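Local coordinates for protein beta-N-acetylhexosaminidase (PDB 5BU9) that probably hydrolyses terminal non-reducing N-acetyl-D-hexosamine residues from N-acetyl-beta-D-hexosaminides, as a glycoside hydrolase of family 3, at residues 19-24 with 40-45; 113-118 with 174-179; 131-136 with 152-157; 287-292 with 320-325. All coordinates share one frame; numbering follows the deposited sequence.

Interaction 1: residues 19-24 with 40-45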
loop_
_atom_site.group_PDB
_atom_site.type_symbol
_atom_site.label_atom_id
_atom_site.label_comp_id
_atom_site.label_asym_id
_atom_site.label_seq_id
_atom_site.Cartn_x
_atom_site.Cartn_y
_atom_site.Cartn_z
ATOM N N THR A 19 5.159 11.503 4.789
ATOM C CA THR A 19 5.548 12.555 5.728
ATOM C C THR A 19 5.574 11.868 7.083
ATOM O O THR A 19 4.905 10.852 7.294
ATOM C CB THR A 19 4.565 13.762 5.755
ATOM O OG1 THR A 19 5.020 14.714 6.705
ATOM C CG2 THR A 19 3.179 13.349 6.173
ATOM N N ASP A 20 6.356 12.402 8.004
ATOM C CA ASP A 20 6.374 11.864 9.340
ATOM C C ASP A 20 4.982 12.074 9.943
ATOM O O ASP A 20 4.363 13.105 9.695
ATOM C CB ASP A 20 7.445 12.553 10.190
ATOM C CG ASP A 20 7.487 11.990 11.600
ATOM O OD1 ASP A 20 7.948 10.821 11.739
ATOM O OD2 ASP A 20 7.028 12.687 12.545
ATOM N N ALA A 21 4.497 11.111 10.721
ATOM C CA ALA A 21 3.142 11.168 11.237
ATOM C C ALA A 21 2.906 12.364 12.164
ATOM O O ALA A 21 1.769 12.758 12.357
ATOM C CB ALA A 21 2.793 9.887 11.947
ATOM N N ALA A 22 3.958 12.976 12.702
ATOM C CA ALA A 22 3.746 14.023 13.666
ATOM C C ALA A 22 3.910 15.397 13.055
ATOM O O ALA A 22 3.719 16.407 13.726
ATOM C CB ALA A 22 4.684 13.841 14.843
ATOM N N THR A 23 4.269 15.458 11.781
ATOM C CA THR A 23 4.508 16.760 11.150
ATOM C C THR A 23 4.182 16.742 9.689
ATOM O O THR A 23 4.598 15.833 8.986
ATOM C CB THR A 23 5.988 17.219 11.243
ATOM O OG1 THR A 23 6.430 17.151 12.599
ATOM C CG2 THR A 23 6.127 18.666 10.733
ATOM N N ALA A 24 3.461 17.756 9.229
ATOM C CA ALA A 24 3.325 17.988 7.797
ATOM C C ALA A 24 4.656 18.534 7.263
ATOM O O ALA A 24 4.884 19.732 7.258
ATOM C CB ALA A 24 2.202 18.950 7.504
ATOM N N VAL A 40 -0.913 10.953 0.144
ATOM C CA VAL A 40 0.092 11.009 1.185
ATOM C C VAL A 40 0.007 9.818 2.128
ATOM O O VAL A 40 -0.991 9.104 2.195
ATOM C CB VAL A 40 0.007 12.325 1.971
ATOM C CG1 VAL A 40 0.297 13.496 1.061
ATOM C CG2 VAL A 40 -1.357 12.479 2.572
ATOM N N PHE A 41 1.092 9.622 2.853
ATOM C CA PHE A 41 1.229 8.511 3.750
ATOM C C PHE A 41 1.877 9.025 5.032
ATOM O O PHE A 41 2.917 9.662 4.978
ATOM C CB PHE A 41 2.083 7.406 3.116
ATOM C CG PHE A 41 2.472 6.338 4.073
ATOM C CD1 PHE A 41 1.609 5.287 4.344
ATOM C CD2 PHE A 41 3.693 6.390 4.738
ATOM C CE1 PHE A 41 1.972 4.289 5.262
ATOM C CE2 PHE A 41 4.065 5.399 5.639
ATOM C CZ PHE A 41 3.189 4.346 5.904
ATOM N N LEU A 42 1.285 8.749 6.182
ATOM C CA LEU A 42 1.897 9.155 7.464
ATOM C C LEU A 42 2.805 8.057 8.011
ATOM O O LEU A 42 2.329 6.950 8.296
ATOM C CB LEU A 42 0.806 9.509 8.483
ATOM C CG LEU A 42 0.295 10.948 8.399
ATOM C CD1 LEU A 42 -0.463 11.220 7.153
ATOM C CD2 LEU A 42 -0.563 11.273 9.617
ATOM N N ALA A 43 4.100 8.366 8.161
ATOM C CA ALA A 43 5.131 7.359 8.438
ATOM C C ALA A 43 5.629 7.424 9.865
ATOM O O ALA A 43 5.428 8.424 10.546
ATOM C CB ALA A 43 6.308 7.523 7.500
ATOM N N GLY A 44 6.316 6.367 10.292
ATOM C CA GLY A 44 6.956 6.315 11.600
ATOM C C GLY A 44 6.127 5.723 12.725
ATOM O O GLY A 44 5.395 4.763 12.512
ATOM N N ARG A 45 6.268 6.269 13.930
ATOM C CA ARG A 45 5.446 5.888 15.085
ATOM C C ARG A 45 5.149 7.211 15.774
ATOM O O ARG A 45 6.048 7.941 16.192
ATOM C CB ARG A 45 6.133 4.867 16.048
ATOM C CG ARG A 45 6.560 3.479 15.408
ATOM C CD ARG A 45 5.380 2.615 14.861
ATOM N NE ARG A 45 5.800 1.303 14.334
ATOM C CZ ARG A 45 6.000 0.992 13.039
ATOM N NH1 ARG A 45 6.412 -0.235 12.700
ATOM N NH2 ARG A 45 5.806 1.880 12.063
#
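Ala21 sets its methyl beside Leu42, CB to CB 4.0 Å, where two parallel strands of a beta-alpha-beta unit run out at their C-terminal ends. Strand 15-20 and strand 39-43, joined through helix 26-35, are neighbours in the sheet of the family's TIM-barrel-type domain. Thr19 and Leu42 pair in register and put their side chains on the same face. Leu42 CG lies anti to its own carbonyl carbon (chi1 -85°), which brings CD2 alongside Ala21, 3.9 Å from Ala21 O. The methyl CG2 of Thr19 extends on this face toward Leu42 CD1, while helix 50-61 packs over both residues through Leu60 and Thr53. Phe41 points to the other side, where its ring touches Leu130 and Ser299.

Three backbone bonds fix the register. Thr19 N donates to Phe41 O at 2.9 Å and Ala43 N to Thr19 O at 2.8 Å, each with an angle of 158° at the hydrogen; Ala21 N then reaches Ala43 O at 2.8 Å, more bent at 143°. At the last bridged residue, Asp20 forms an Asx turn: its OD2 takes the N-H of Ala22 at 3.1 Å, from above the carboxylate plane. Thr19 OG1, anti to its backbone N, is carried to Thr23 O at 2.6 Å, tying the type I turn from Asp20 to Thr23 back to the strand.

The chemistry thus divides: backbone bonds hold the strands together, the Thr19 methyl and the Leu42 side chain pack on the face met by helix 50-61, and the Thr19 hydroxyl and Asp20 carboxylate bond into the turn that follows, the hydroxyl also meeting Glu25 N.

Interaction 2: residues 113-118 with 174-179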
loop_
_atom_site.group_PDB
_atom_site.type_symbol
_atom_site.label_atom_id
_atom_site.label_comp_id
_atom_site.label_asym_id
_atom_site.label_seq_id
_atom_site.Cartn_x
_atom_site.Cartn_y
_atom_site.Cartn_z
ATOM N N ASP A 113 -14.208 -4.796 16.521
ATOM C CA ASP A 113 -13.044 -4.062 17.007
ATOM C C ASP A 113 -12.424 -3.231 15.877
ATOM O O ASP A 113 -11.948 -2.121 16.109
ATOM C CB ASP A 113 -12.009 -5.013 17.620
ATOM C CG ASP A 113 -12.505 -5.671 18.927
ATOM O OD1 ASP A 113 -13.481 -5.182 19.548
ATOM O OD2 ASP A 113 -11.902 -6.682 19.332
ATOM N N ALA A 114 -12.462 -3.731 14.648
ATOM C CA ALA A 114 -11.808 -3.003 13.551
ATOM C C ALA A 114 -12.650 -1.806 13.159
ATOM O O ALA A 114 -12.130 -0.840 12.624
ATOM C CB ALA A 114 -11.581 -3.880 12.359
ATOM N N THR A 115 -13.950 -1.884 13.424
ATOM C CA THR A 115 -14.829 -0.739 13.205
ATOM C C THR A 115 -14.403 0.402 14.136
ATOM O O THR A 115 -14.326 1.574 13.746
ATOM C CB THR A 115 -16.296 -1.100 13.462
ATOM O OG1 THR A 115 -16.664 -2.198 12.625
ATOM C CG2 THR A 115 -17.206 0.094 13.187
ATOM N N THR A 116 -14.129 0.045 15.380
ATOM C CA THR A 116 -13.648 0.996 16.360
ATOM C C THR A 116 -12.319 1.584 15.900
ATOM O O THR A 116 -12.168 2.804 15.881
ATOM C CB THR A 116 -13.489 0.333 17.723
ATOM O OG1 THR A 116 -14.744 -0.235 18.106
ATOM C CG2 THR A 116 -13.028 1.337 18.776
ATOM N N TRP A 117 -11.371 0.726 15.510
ATOM C CA TRP A 117 -10.026 1.180 15.089
ATOM C C TRP A 117 -10.142 2.104 13.893
ATOM O O TRP A 117 -9.485 3.139 13.813
ATOM C CB TRP A 117 -9.125 -0.009 14.743
ATOM C CG TRP A 117 -8.984 -0.932 15.884
ATOM C CD1 TRP A 117 -9.123 -0.615 17.202
ATOM C CD2 TRP A 117 -8.720 -2.341 15.833
ATOM N NE1 TRP A 117 -8.951 -1.736 17.979
ATOM C CE2 TRP A 117 -8.707 -2.809 17.162
ATOM C CE3 TRP A 117 -8.492 -3.248 14.798
ATOM C CZ2 TRP A 117 -8.455 -4.146 17.481
ATOM C CZ3 TRP A 117 -8.254 -4.569 15.113
ATOM C CH2 TRP A 117 -8.242 -5.007 16.441
ATOM N N GLY A 118 -11.001 1.725 12.960
ATOM C CA GLY A 118 -11.272 2.562 11.804
ATOM C C GLY A 118 -11.830 3.937 12.125
ATOM O O GLY A 118 -11.436 4.914 11.480
HETATM N N MSE A 174 -13.317 -1.705 8.920
HETATM C CA MSE A 174 -12.580 -0.556 8.471
HETATM C C MSE A 174 -13.475 0.240 7.508
HETATM O O MSE A 174 -13.725 1.428 7.742
HETATM C CB MSE A 174 -11.257 -1.030 7.830
HETATM C CG MSE A 174 -10.118 -0.026 7.855
HETATM SE SE MSE A 174 -9.231 0.263 9.565
HETATM C CE MSE A 174 -9.598 -1.471 10.337
ATOM N N ARG A 175 -13.996 -0.427 6.467
ATOM C CA ARG A 175 -14.913 0.196 5.510
ATOM C C ARG A 175 -16.161 0.743 6.204
ATOM O O ARG A 175 -16.640 1.798 5.822
ATOM C CB ARG A 175 -15.345 -0.793 4.420
ATOM C CG ARG A 175 -14.220 -1.250 3.516
ATOM C CD ARG A 175 -14.680 -1.985 2.229
ATOM N NE ARG A 175 -13.478 -2.531 1.600
ATOM C CZ ARG A 175 -13.135 -3.814 1.631
ATOM N NH1 ARG A 175 -13.943 -4.698 2.205
ATOM N NH2 ARG A 175 -11.999 -4.216 1.069
ATOM N N ALA A 176 -16.681 0.044 7.221
ATOM C CA ALA A 176 -17.907 0.501 7.902
ATOM C C ALA A 176 -17.667 1.833 8.604
ATOM O O ALA A 176 -18.608 2.575 8.875
ATOM C CB ALA A 176 -18.425 -0.546 8.910
ATOM N N SER A 177 -16.403 2.135 8.893
ATOM C CA SER A 177 -16.053 3.424 9.482
ATOM C C SER A 177 -15.470 4.430 8.468
ATOM O O SER A 177 -14.948 5.461 8.868
ATOM C CB SER A 177 -15.073 3.214 10.634
ATOM O OG SER A 177 -15.754 2.644 11.744
ATOM N N GLY A 178 -15.578 4.142 7.170
ATOM C CA GLY A 178 -15.131 5.062 6.135
ATOM C C GLY A 178 -13.662 4.991 5.749
ATOM O O GLY A 178 -13.133 5.900 5.111
ATOM N N VAL A 179 -12.994 3.902 6.124
ATOM C CA VAL A 179 -11.572 3.729 5.812
ATOM C C VAL A 179 -11.379 2.552 4.893
ATOM O O VAL A 179 -11.649 1.415 5.289
ATOM C CB VAL A 179 -10.714 3.511 7.075
ATOM C CG1 VAL A 179 -9.254 3.521 6.678
ATOM C CG2 VAL A 179 -11.012 4.559 8.106
#
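Ser177 meets Thr115 where helix 160-176 ends against helix 107-123, a helix-to-helix contact on the outer layer of the family's TIM-barrel-type domain. The helix end is a Schellman motif: Gly178, with positive phi, is its C-prime residue, Val179 N returns to Met174 O and Gly178 N to Arg175 O.

One hydrogen bond crosses the contact. Ser177 OG donates to Thr115 O at 2.7 Å, tilted 22° from the carbonyl plane, while OG also lies against Thr115 CG2. Replacing Ser177 by alanine removes the hydroxyl and would probably leave Thr115 O without this cross-contact donor.

The remaining contacts are van der Waals. Gly118 permits the close approach: its CA stands 4.7 Å from Met174 CA, and with no side chain on Gly118, Ser177 CB and Met174 come close to it. Met174, modelled as selenomethionine, passes SE beside Gly118 CA at 3.8 Å. Its CG starts anti to the backbone N (chi1 -154°), and the chain then bends twice, carrying Met174 CE to 3.7 Å from Ala114 CB. Leu121 and Asn129 also touch Met174. Val179 CG2 abuts Gly118 O at 3.4 Å.

Interaction 3: residues 131-136 with 152-157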
loop_
_atom_site.group_PDB
_atom_site.type_symbol
_atom_site.label_atom_id
_atom_site.label_comp_id
_atom_site.label_asym_id
_atom_site.label_seq_id
_atom_site.Cartn_x
_atom_site.Cartn_y
_atom_site.Cartn_z
ATOM N N ALA A 131 -3.362 -2.093 5.130
ATOM C CA ALA A 131 -3.641 -3.294 5.923
ATOM C C ALA A 131 -5.013 -3.728 5.410
ATOM O O ALA A 131 -5.708 -2.906 4.856
ATOM C CB ALA A 131 -3.656 -2.977 7.447
ATOM N N PRO A 132 -5.428 -4.994 5.599
ATOM C CA PRO A 132 -4.779 -6.059 6.361
ATOM C C PRO A 132 -3.720 -6.817 5.568
ATOM O O PRO A 132 -3.788 -6.907 4.348
ATOM C CB PRO A 132 -5.947 -6.982 6.702
ATOM C CG PRO A 132 -6.852 -6.868 5.450
ATOM C CD PRO A 132 -6.709 -5.441 5.001
ATOM N N VAL A 133 -2.755 -7.371 6.289
ATOM C CA VAL A 133 -1.827 -8.374 5.766
ATOM C C VAL A 133 -2.551 -9.674 5.434
ATOM O O VAL A 133 -3.113 -10.322 6.307
ATOM C CB VAL A 133 -0.705 -8.641 6.779
ATOM C CG1 VAL A 133 0.083 -9.852 6.400
ATOM C CG2 VAL A 133 0.199 -7.431 6.898
HETATM N N MSE A 134 -2.531 -10.076 4.174
HETATM C CA MSE A 134 -3.127 -11.356 3.811
HETATM C C MSE A 134 -2.070 -12.361 3.373
HETATM O O MSE A 134 -2.385 -13.369 2.740
HETATM C CB MSE A 134 -4.175 -11.163 2.724
HETATM C CG MSE A 134 -5.280 -10.231 3.181
HETATM SE SE MSE A 134 -6.891 -10.373 2.109
HETATM C CE MSE A 134 -7.626 -11.989 2.935
ATOM N N ASP A 135 -0.819 -12.069 3.725
ATOM C CA ASP A 135 0.277 -12.982 3.524
ATOM C C ASP A 135 -0.033 -14.213 4.348
ATOM O O ASP A 135 -0.598 -14.092 5.422
ATOM C CB ASP A 135 1.617 -12.374 3.980
ATOM C CG ASP A 135 2.048 -11.188 3.145
ATOM O OD1 ASP A 135 2.007 -11.269 1.887
ATOM O OD2 ASP A 135 2.443 -10.175 3.768
ATOM N N VAL A 136 0.334 -15.391 3.865
ATOM C CA VAL A 136 0.148 -16.599 4.656
ATOM C C VAL A 136 1.500 -17.158 5.060
ATOM O O VAL A 136 2.335 -17.391 4.203
ATOM C CB VAL A 136 -0.674 -17.641 3.884
ATOM C CG1 VAL A 136 -0.790 -18.886 4.685
ATOM C CG2 VAL A 136 -2.055 -17.107 3.606
ATOM N N PHE A 152 7.333 -10.761 13.153
ATOM C CA PHE A 152 6.665 -9.643 13.798
ATOM C C PHE A 152 5.209 -9.927 14.140
ATOM O O PHE A 152 4.486 -9.016 14.543
ATOM C CB PHE A 152 6.726 -8.409 12.888
ATOM C CG PHE A 152 8.091 -7.772 12.799
ATOM C CD1 PHE A 152 8.652 -7.130 13.912
ATOM C CD2 PHE A 152 8.803 -7.793 11.596
ATOM C CE1 PHE A 152 9.897 -6.525 13.827
ATOM C CE2 PHE A 152 10.058 -7.199 11.495
ATOM C CZ PHE A 152 10.613 -6.553 12.621
ATOM N N HIS A 153 4.773 -11.171 13.944
ATOM C CA HIS A 153 3.384 -11.578 14.237
ATOM C C HIS A 153 2.357 -10.765 13.438
ATOM O O HIS A 153 1.292 -10.439 13.960
ATOM C CB HIS A 153 3.082 -11.459 15.737
ATOM C CG HIS A 153 4.153 -12.038 16.611
ATOM N ND1 HIS A 153 4.625 -13.324 16.451
ATOM C CD2 HIS A 153 4.875 -11.497 17.621
ATOM C CE1 HIS A 153 5.584 -13.551 17.329
ATOM N NE2 HIS A 153 5.755 -12.458 18.054
ATOM N N ARG A 154 2.679 -10.453 12.176
ATOM C CA ARG A 154 1.794 -9.644 11.333
ATOM C C ARG A 154 0.841 -10.467 10.484
ATOM O O ARG A 154 0.011 -9.894 9.787
ATOM C CB ARG A 154 2.604 -8.744 10.422
ATOM C CG ARG A 154 3.461 -7.769 11.181
ATOM C CD ARG A 154 4.481 -7.175 10.206
ATOM N NE ARG A 154 3.880 -6.323 9.174
ATOM C CZ ARG A 154 4.535 -5.876 8.097
ATOM N NH1 ARG A 154 5.799 -6.218 7.894
ATOM N NH2 ARG A 154 3.929 -5.104 7.206
ATOM N N GLU A 155 0.959 -11.793 10.567
ATOM C CA GLU A 155 0.089 -12.729 9.854
ATOM C C GLU A 155 -1.139 -13.006 10.726
ATOM O O GLU A 155 -1.049 -12.956 11.947
ATOM C CB GLU A 155 0.818 -14.060 9.514
ATOM C CG GLU A 155 0.947 -15.102 10.706
ATOM C CD GLU A 155 2.134 -14.809 11.625
ATOM O OE1 GLU A 155 2.742 -13.730 11.490
ATOM O OE2 GLU A 155 2.460 -15.639 12.494
ATOM N N PHE A 156 -2.275 -13.289 10.088
ATOM C CA PHE A 156 -3.502 -13.643 10.807
ATOM C C PHE A 156 -3.523 -15.139 11.126
ATOM O O PHE A 156 -4.254 -15.575 11.999
ATOM C CB PHE A 156 -4.744 -13.262 9.999
ATOM C CG PHE A 156 -5.095 -11.786 10.041
ATOM C CD1 PHE A 156 -5.764 -11.245 11.138
ATOM C CD2 PHE A 156 -4.797 -10.954 8.962
ATOM C CE1 PHE A 156 -6.111 -9.900 11.176
ATOM C CE2 PHE A 156 -5.133 -9.605 8.990
ATOM C CZ PHE A 156 -5.794 -9.074 10.101
ATOM N N GLY A 157 -2.699 -15.913 10.432
ATOM C CA GLY A 157 -2.713 -17.363 10.561
ATOM C C GLY A 157 -1.908 -18.052 9.450
ATOM O O GLY A 157 -1.115 -17.415 8.766
HETATM O O HOH W 1 -2.263 -12.754 7.360
#
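The ring of Phe156 meets Val133 and Pro132 with its edge. Val133 O lies in the ring plane, 3.2 Å from Phe156 CD2, and Pro132 CB stands near that plane, 3.6 Å from Phe156 CE2, so the carbonyl faces the electropositive rim of the ring and the proline carbon packs at the rim near CE2. Phe156 CG is anti to its own carbonyl carbon (chi1 -78°), which turns the ring edge toward residues 132-133. The other flat group, the guanidinium of Arg154, has Val133 CG2 obliquely beside it, 4.4 Å from NH2.

Val133 is wedged against the backbone as well: its CB comes to 3.3 Å from Arg154 O. The segments make no direct hydrogen bond; one water joins them. It donates to Val133 O at 2.8 Å and to Asp135 O at 2.9 Å, and accepts from Phe156 N at 2.8 Å, satisfying three backbone polar atoms of buried residues. A leucine in place of Phe156 would lack the aromatic rim and would probably leave Pro132 CB and Val133 O without their flat partner, opening a gap beside them.

The polar ends serve other partners: Arg154 forms a salt bridge with Glu81 and a hydrogen bond with a bound glycerol, consistent with a nearby pocket, while Asp135 bonds to His185 and Leu189. Both segments belong to the long connection from strand 128-129 to helix 160-176. Ala131, Pro132 and Met134 make backbone hydrogen bonds to strand 180-186, Pro132 rests on helix 160-176 through Ala167 and Ser171, and Phe156 touches His166 of that helix and Ala99 and Gln102 of helix 99-102.

Interaction 4: residues 287-292 with 320-325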
loop_
_atom_site.group_PDB
_atom_site.type_symbol
_atom_site.label_atom_id
_atom_site.label_comp_id
_atom_site.label_asym_id
_atom_site.label_seq_id
_atom_site.Cartn_x
_atom_site.Cartn_y
_atom_site.Cartn_z
ATOM N N LEU A 287 9.218 1.275 -13.973
ATOM C CA LEU A 287 9.005 -0.169 -14.038
ATOM C C LEU A 287 7.723 -0.584 -13.300
ATOM O O LEU A 287 6.995 -1.454 -13.777
ATOM C CB LEU A 287 10.207 -0.937 -13.476
ATOM C CG LEU A 287 11.516 -0.842 -14.288
ATOM C CD1 LEU A 287 12.625 -1.421 -13.481
ATOM C CD2 LEU A 287 11.453 -1.557 -15.614
ATOM N N ALA A 288 7.450 0.018 -12.143
ATOM C CA ALA A 288 6.229 -0.303 -11.395
ATOM C C ALA A 288 4.984 -0.027 -12.272
ATOM O O ALA A 288 4.129 -0.888 -12.463
ATOM C CB ALA A 288 6.187 0.520 -10.077
ATOM N N ILE A 289 4.916 1.182 -12.813
ATOM C CA ILE A 289 3.817 1.606 -13.640
ATOM C C ILE A 289 3.680 0.701 -14.883
ATOM O O ILE A 289 2.590 0.218 -15.198
ATOM C CB ILE A 289 4.005 3.073 -13.998
ATOM C CG1 ILE A 289 3.815 3.908 -12.749
ATOM C CG2 ILE A 289 3.005 3.512 -15.101
ATOM C CD1 ILE A 289 4.214 5.370 -12.936
ATOM N N GLU A 290 4.786 0.406 -15.556
ATOM C CA GLU A 290 4.701 -0.457 -16.737
ATOM C C GLU A 290 4.173 -1.838 -16.404
ATOM O O GLU A 290 3.539 -2.469 -17.250
ATOM C CB GLU A 290 6.069 -0.602 -17.436
ATOM C CG GLU A 290 6.525 0.656 -18.136
ATOM C CD GLU A 290 7.873 0.485 -18.847
ATOM O OE1 GLU A 290 8.721 -0.311 -18.381
ATOM O OE2 GLU A 290 8.079 1.135 -19.889
ATOM N N ALA A 291 4.453 -2.327 -15.190
ATOM C CA ALA A 291 3.948 -3.637 -14.732
ATOM C C ALA A 291 2.435 -3.637 -14.485
ATOM O O ALA A 291 1.799 -4.693 -14.501
ATOM C CB ALA A 291 4.675 -4.080 -13.452
ATOM N N GLY A 292 1.871 -2.462 -14.221
ATOM C CA GLY A 292 0.432 -2.319 -14.044
ATOM C C GLY A 292 0.127 -1.653 -12.704
ATOM O O GLY A 292 -0.983 -1.738 -12.220
ATOM N N PRO A 320 4.376 7.230 -26.383
ATOM C CA PRO A 320 2.921 7.024 -26.415
ATOM C C PRO A 320 2.413 5.746 -25.688
ATOM O O PRO A 320 1.350 5.781 -25.081
ATOM C CB PRO A 320 2.612 6.950 -27.922
ATOM C CG PRO A 320 3.766 7.672 -28.606
ATOM C CD PRO A 320 4.970 7.462 -27.724
ATOM N N ASP A 321 3.126 4.628 -25.746
ATOM C CA ASP A 321 2.652 3.436 -25.063
ATOM C C ASP A 321 2.639 3.691 -23.526
ATOM O O ASP A 321 1.710 3.326 -22.817
ATOM C CB ASP A 321 3.529 2.231 -25.384
ATOM C CG ASP A 321 3.237 1.623 -26.748
ATOM O OD1 ASP A 321 2.137 1.850 -27.310
ATOM O OD2 ASP A 321 4.127 0.903 -27.267
ATOM N N PHE A 322 3.673 4.328 -23.006
ATOM C CA PHE A 322 3.757 4.582 -21.572
ATOM C C PHE A 322 2.710 5.632 -21.169
ATOM O O PHE A 322 2.116 5.545 -20.105
ATOM C CB PHE A 322 5.174 5.045 -21.198
ATOM C CG PHE A 322 5.381 5.242 -19.714
ATOM C CD1 PHE A 322 5.533 4.149 -18.868
ATOM C CD2 PHE A 322 5.410 6.516 -19.163
ATOM C CE1 PHE A 322 5.726 4.328 -17.493
ATOM C CE2 PHE A 322 5.594 6.697 -17.801
ATOM C CZ PHE A 322 5.726 5.603 -16.963
ATOM N N ALA A 323 2.511 6.637 -22.015
ATOM C CA ALA A 323 1.458 7.637 -21.803
ATOM C C ALA A 323 0.092 6.972 -21.644
ATOM O O ALA A 323 -0.682 7.384 -20.782
ATOM C CB ALA A 323 1.416 8.676 -22.973
ATOM N N ALA A 324 -0.200 5.959 -22.464
ATOM C CA ALA A 324 -1.508 5.317 -22.425
ATOM C C ALA A 324 -1.620 4.515 -21.132
ATOM O O ALA A 324 -2.676 4.494 -20.493
ATOM C CB ALA A 324 -1.747 4.426 -23.674
ATOM N N ILE A 325 -0.517 3.906 -20.719
ATOM C CA ILE A 325 -0.471 3.174 -19.457
ATOM C C ILE A 325 -0.708 4.107 -18.258
ATOM O O ILE A 325 -1.513 3.808 -17.363
ATOM C CB ILE A 325 0.855 2.397 -19.334
ATOM C CG1 ILE A 325 0.837 1.209 -20.329
ATOM C CG2 ILE A 325 1.092 1.928 -17.864
ATOM C CD1 ILE A 325 2.200 0.496 -20.480
#
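This is an apolar helix-helix contact on the periphery of the family's TIM-barrel-type domain, in which Ile289 and Glu290 on the last turn of helix 281-291 meet Phe322 and Ile325 on the first turns of helix 320-336. The short axes pass 10.1 Å apart at a crossing angle of 73°, a steep crossing consistent with the interface being limited to a few side chains, and no hydrogen bond spans it.

Ile289 supplies the central methyl. Its CG2 sits 3.7 Å from Phe322 CE1 and, on another side, 3.7 Å from Ile325 CG2, so one branch is shared between the two partners. The CG2 of Ile325 also reaches the backbone, 3.5 Å from Ile289 O. Phe322 directs its CG anti to the backbone N (chi1 -176°), bringing the CD1-CE1 side of the ring up to the other helix. There Glu290 CG lies at the ring edge, near its plane, 3.7 Å from Phe322 CD1. The aliphatic part of Glu290 crosses the ring at about a right angle, and its carboxylate plane is turned 70° from the ring plane. Its OE2 forms a long, weak ion pair with Lys315.

Helix 281-291 ends in a Schellman motif at Gly292, whose positive phi suits glycine. Helix 305-318 completes the cluster: its Val312 touches both Ile289 and Phe322, and Lys315 packs on Phe322. Ile289 also touches Leu14, while Arg248 and Ser252 of helix 248-258 bind the carbonyls of Glu290 and Ala291.

In the fold
Along the chain, interaction 1 closes first; interaction 2 then spans residues 113-179 and encloses interaction 3; interaction 4 follows last. All four lie within the family 3 N-terminal domain range. Interaction 1 is a strand pairing in the sheet itself, whereas interactions 2 and 4 join helices outside it, on opposite sides of the chain's centre with their own centres 34 Å apart. Interaction 3 lies in the connection leading into helix 160-176, and interaction 2 uses the C-terminal end of that helix; their nearest atoms are about 6 Å apart. None touches another: they are separate local contacts in different parts of the domain.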